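PDB 3EII: protein GH61E from Thielavia terrestris, which probably acts as a copper-dependent lytic polysaccharide monooxygenase, cleaving crystalline and amorphous polysaccharides by oxidation at their glycosidic bonds. Local coordinates for residues P64-P69 with A136-L141. Numbering follows the deposited sequence.
With ZN (zinc ion), chain E.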
ATOM      1  N   PRO A  64     -13.867   3.064   7.531  1.00 18.87           N
ATOM      2  CA  PRO A  64     -15.081   2.332   7.129  1.00 19.41           C
ATOM      3  C   PRO A  64     -15.101   1.723   5.716  1.00 21.45           C
ATOM      4  O   PRO A  64     -15.586   0.599   5.502  1.00 20.49           O
ATOM      5  CB  PRO A  64     -16.195   3.381   7.322  1.00 16.77           C
ATOM      6  CG  PRO A  64     -15.501   4.637   6.911  1.00 15.42           C
ATOM      7  CD  PRO A  64     -14.144   4.516   7.595  1.00 17.32           C
ATOM      8  N   ASP A  65     -14.704   2.509   4.744  1.00 22.63           N
ATOM      9  CA  ASP A  65     -14.656   2.071   3.365  1.00 23.68           C
ATOM     10  C   ASP A  65     -13.994   3.222   2.610  1.00 22.62           C
ATOM     11  O   ASP A  65     -14.075   4.385   3.018  1.00 21.58           O
ATOM     12  CB  ASP A  65     -16.047   1.858   2.828  1.00 24.35           C
ATOM     13  CG  ASP A  65     -16.703   3.136   2.484  1.00 25.50           C
ATOM     14  OD1 ASP A  65     -16.676   4.044   3.331  1.00 26.42           O
ATOM     15  OD2 ASP A  65     -17.249   3.242   1.369  1.00 30.03           O
ATOM     16  N   VAL A  66     -13.267   2.875   1.557  1.00 21.50           N
ATOM     17  CA  VAL A  66     -12.576   3.873   0.735  1.00 20.38           C
ATOM     18  C   VAL A  66     -13.633   4.752   0.048  1.00 19.65           C
ATOM     19  O   VAL A  66     -14.477   4.240  -0.678  1.00 19.96           O
ATOM     20  CB  VAL A  66     -11.718   3.177  -0.368  1.00 20.02           C
ATOM     21  CG1 VAL A  66     -10.959   4.213  -1.200  1.00 19.48           C
ATOM     22  CG2 VAL A  66     -10.749   2.191   0.265  1.00 20.44           C
ATOM     23  N   TYR A  67     -13.601   6.061   0.276  1.00 18.40           N
ATOM     24  CA  TYR A  67     -14.577   6.932  -0.360  1.00 18.28           C
ATOM     25  C   TYR A  67     -13.992   8.184  -1.043  1.00 18.08           C
ATOM     26  O   TYR A  67     -14.718   8.965  -1.647  1.00 20.20           O
ATOM     27  CB  TYR A  67     -15.685   7.316   0.641  1.00 16.44           C
ATOM     28  CG  TYR A  67     -15.247   8.117   1.845  1.00 15.62           C
ATOM     29  CD1 TYR A  67     -15.048   9.502   1.752  1.00 16.04           C
ATOM     30  CD2 TYR A  67     -15.098   7.505   3.092  1.00 13.80           C
ATOM     31  CE1 TYR A  67     -14.720  10.263   2.887  1.00 16.13           C
ATOM     32  CE2 TYR A  67     -14.769   8.243   4.227  1.00 15.15           C
ATOM     33  CZ  TYR A  67     -14.581   9.620   4.120  1.00 17.23           C
ATOM     34  OH  TYR A  67     -14.235  10.358   5.234  1.00 19.48           O
ATOM     35  N   HIS A  68     -12.688   8.395  -0.943  1.00 17.36           N
ATOM     36  CA  HIS A  68     -12.078   9.533  -1.637  1.00 15.58           C
ATOM     37  C   HIS A  68     -11.635   8.985  -2.996  1.00 15.26           C
ATOM     38  O   HIS A  68     -11.149   7.850  -3.093  1.00 12.72           O
ATOM     39  CB  HIS A  68     -10.841  10.056  -0.902  1.00 15.19           C
ATOM     40  CG  HIS A  68     -11.138  10.758   0.389  1.00 15.84           C
ATOM     41  ND1 HIS A  68     -12.017  11.817   0.473  1.00 15.27           N
ATOM     42  CD2 HIS A  68     -10.648  10.573   1.640  1.00 14.05           C
ATOM     43  CE1 HIS A  68     -12.056  12.255   1.719  1.00 16.86           C
ATOM     44  NE2 HIS A  68     -11.234  11.519   2.448  1.00 15.64           N
ATOM     45  N   PRO A  69     -11.809   9.773  -4.068  1.00 14.30           N
ATOM     46  CA  PRO A  69     -11.385   9.270  -5.382  1.00 13.91           C
ATOM     47  C   PRO A  69      -9.867   9.127  -5.433  1.00 13.86           C
ATOM     48  O   PRO A  69      -9.141   9.982  -4.941  1.00 14.71           O
ATOM     49  CB  PRO A  69     -11.902  10.335  -6.348  1.00 14.22           C
ATOM     50  CG  PRO A  69     -11.800  11.621  -5.504  1.00 14.29           C
ATOM     51  CD  PRO A  69     -12.338  11.145  -4.156  1.00 14.58           C
ATOM     52  N   ALA A 136      -0.350  -1.453   2.419  1.00 10.60           N
ATOM     53  CA  ALA A 136      -1.629  -1.111   1.807  1.00 10.46           C
ATOM     54  C   ALA A 136      -1.582   0.392   1.586  1.00 11.56           C
ATOM     55  O   ALA A 136      -1.031   1.130   2.418  1.00 12.29           O
ATOM     56  CB  ALA A 136      -2.787  -1.455   2.740  1.00  9.91           C
ATOM     57  N   GLU A 137      -2.145   0.848   0.472  1.00 10.51           N
ATOM     58  CA  GLU A 137      -2.157   2.269   0.183  1.00 12.98           C
ATOM     59  C   GLU A 137      -3.338   2.732  -0.677  1.00 12.11           C
ATOM     60  O   GLU A 137      -3.740   2.077  -1.622  1.00 13.15           O
ATOM     61  CB  GLU A 137      -0.856   2.673  -0.517  1.00 14.63           C
ATOM     62  CG  GLU A 137      -0.938   4.015  -1.245  1.00 18.12           C
ATOM     63  CD  GLU A 137       0.104   4.145  -2.344  1.00 21.87           C
ATOM     64  OE1 GLU A 137       1.224   4.605  -2.063  1.00 25.37           O
ATOM     65  OE2 GLU A 137      -0.178   3.778  -3.504  1.00 23.30           O
ATOM     66  N   GLN A 138      -3.879   3.889  -0.343  1.00 12.26           N
ATOM     67  CA  GLN A 138      -4.965   4.478  -1.108  1.00 12.56           C
ATOM     68  C   GLN A 138      -4.633   5.963  -1.133  1.00 12.71           C
ATOM     69  O   GLN A 138      -4.371   6.565  -0.086  1.00 11.67           O
ATOM     70  CB  GLN A 138      -6.301   4.247  -0.423  1.00 13.64           C
ATOM     71  CG  GLN A 138      -7.492   4.388  -1.338  1.00 13.70           C
ATOM     72  CD  GLN A 138      -7.882   5.840  -1.608  1.00 13.72           C
ATOM     73  OE1 GLN A 138      -7.820   6.702  -0.724  1.00 11.38           O
ATOM     74  NE2 GLN A 138      -8.322   6.102  -2.833  1.00 14.34           N
ATOM     75  N   ILE A 139      -4.602   6.540  -2.331  1.00 12.14           N
ATOM     76  CA  ILE A 139      -4.279   7.952  -2.480  1.00 12.03           C
ATOM     77  C   ILE A 139      -5.529   8.767  -2.842  1.00 11.57           C
ATOM     78  O   ILE A 139      -6.108   8.594  -3.908  1.00 11.01           O
ATOM     79  CB  ILE A 139      -3.216   8.147  -3.586  1.00 12.79           C
ATOM     80  CG1 ILE A 139      -2.053   7.177  -3.360  1.00 14.57           C
ATOM     81  CG2 ILE A 139      -2.680   9.579  -3.562  1.00 14.36           C
ATOM     82  CD1 ILE A 139      -0.942   7.247  -4.426  1.00 13.88           C
ATOM     83  N   GLY A 140      -5.960   9.632  -1.937  1.00 10.73           N
ATOM     84  CA  GLY A 140      -7.118  10.466  -2.210  1.00 10.84           C
ATOM     85  C   GLY A 140      -6.662  11.660  -3.027  1.00 10.78           C
ATOM     86  O   GLY A 140      -5.767  12.404  -2.587  1.00 11.34           O
ATOM     87  N   LEU A 141      -7.271  11.858  -4.194  1.00  8.66           N
ATOM     88  CA  LEU A 141      -6.872  12.953  -5.090  1.00 10.47           C
ATOM     89  C   LEU A 141      -7.885  14.094  -5.229  1.00 11.26           C
ATOM     90  O   LEU A 141      -7.742  14.935  -6.104  1.00 12.12           O
ATOM     91  CB  LEU A 141      -6.580  12.395  -6.483  1.00  7.72           C
ATOM     92  CG  LEU A 141      -5.571  11.249  -6.530  1.00  6.88           C
ATOM     93  CD1 LEU A 141      -5.520  10.649  -7.928  1.00  5.78           C
ATOM     94  CD2 LEU A 141      -4.194  11.772  -6.111  1.00  8.27           C
TER
HETATM   95 ZN    ZN E 301     -10.900  11.898   4.406  1.00 18.40          ZN
HETATM   96  O   HOH W   1     -12.962  13.013   4.882  1.00 20.08           O
HETATM   97  O   HOH W   2     -10.222  13.880   4.200  1.00 25.33           O
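Val66 CG1 lies over one face of the Gln138 amide, and His68 O approaches from the same side, off the plane. The His68 imidazole carries Tyr67 CE1 3.5 Å above one face, offset toward the rim, and stacks with the His142 ring. At the edge of the imidazole NE2 binds zinc at 2.0 Å; two waters and His1 N are further ligands. Ligation by His1 N and His68 NE2 is consistent with zinc occupying the copper site, the histidine brace of AA9 enzymes. Tyr67 OH is hydrogen-bonded at 3.0 Å to one of the two zinc-bound waters and thus belongs to the second shell. CB of His68 rests 4.0 Å from CA of Gly140.

Gln138 has CG anti to the backbone N, and the bend at chi2 (-79°) carries the amide to the loop. CG1 of Val66 presses on CG of Gln138 at 3.5 Å and comes equally close to CD. NE2 of Gln138 donates only weakly to His68 O (3.3 Å, N-H...O 125°) and weakly to Gly70 O; its firmer anchor is OE1 to Tyr2 OH, a hydroxyl that also bonds His68 N. A leucine in its place would probably leave Tyr2 OH and the carbonyl oxygens of His68 and Gly70 without their amide partner. By contrast, Leu141 N to Pro69 O is short and straight: 2.8 Å, N-H...O 171°.

These bonds fasten the loop joining strands 57-63 and 72-78 to the end of strand 130-140, which pairs with 72-78 and 151-162; Tyr153 of strand 151-162, probably part of the copper site, has its side chain about 3 Å from that of His68 at the nearest atoms.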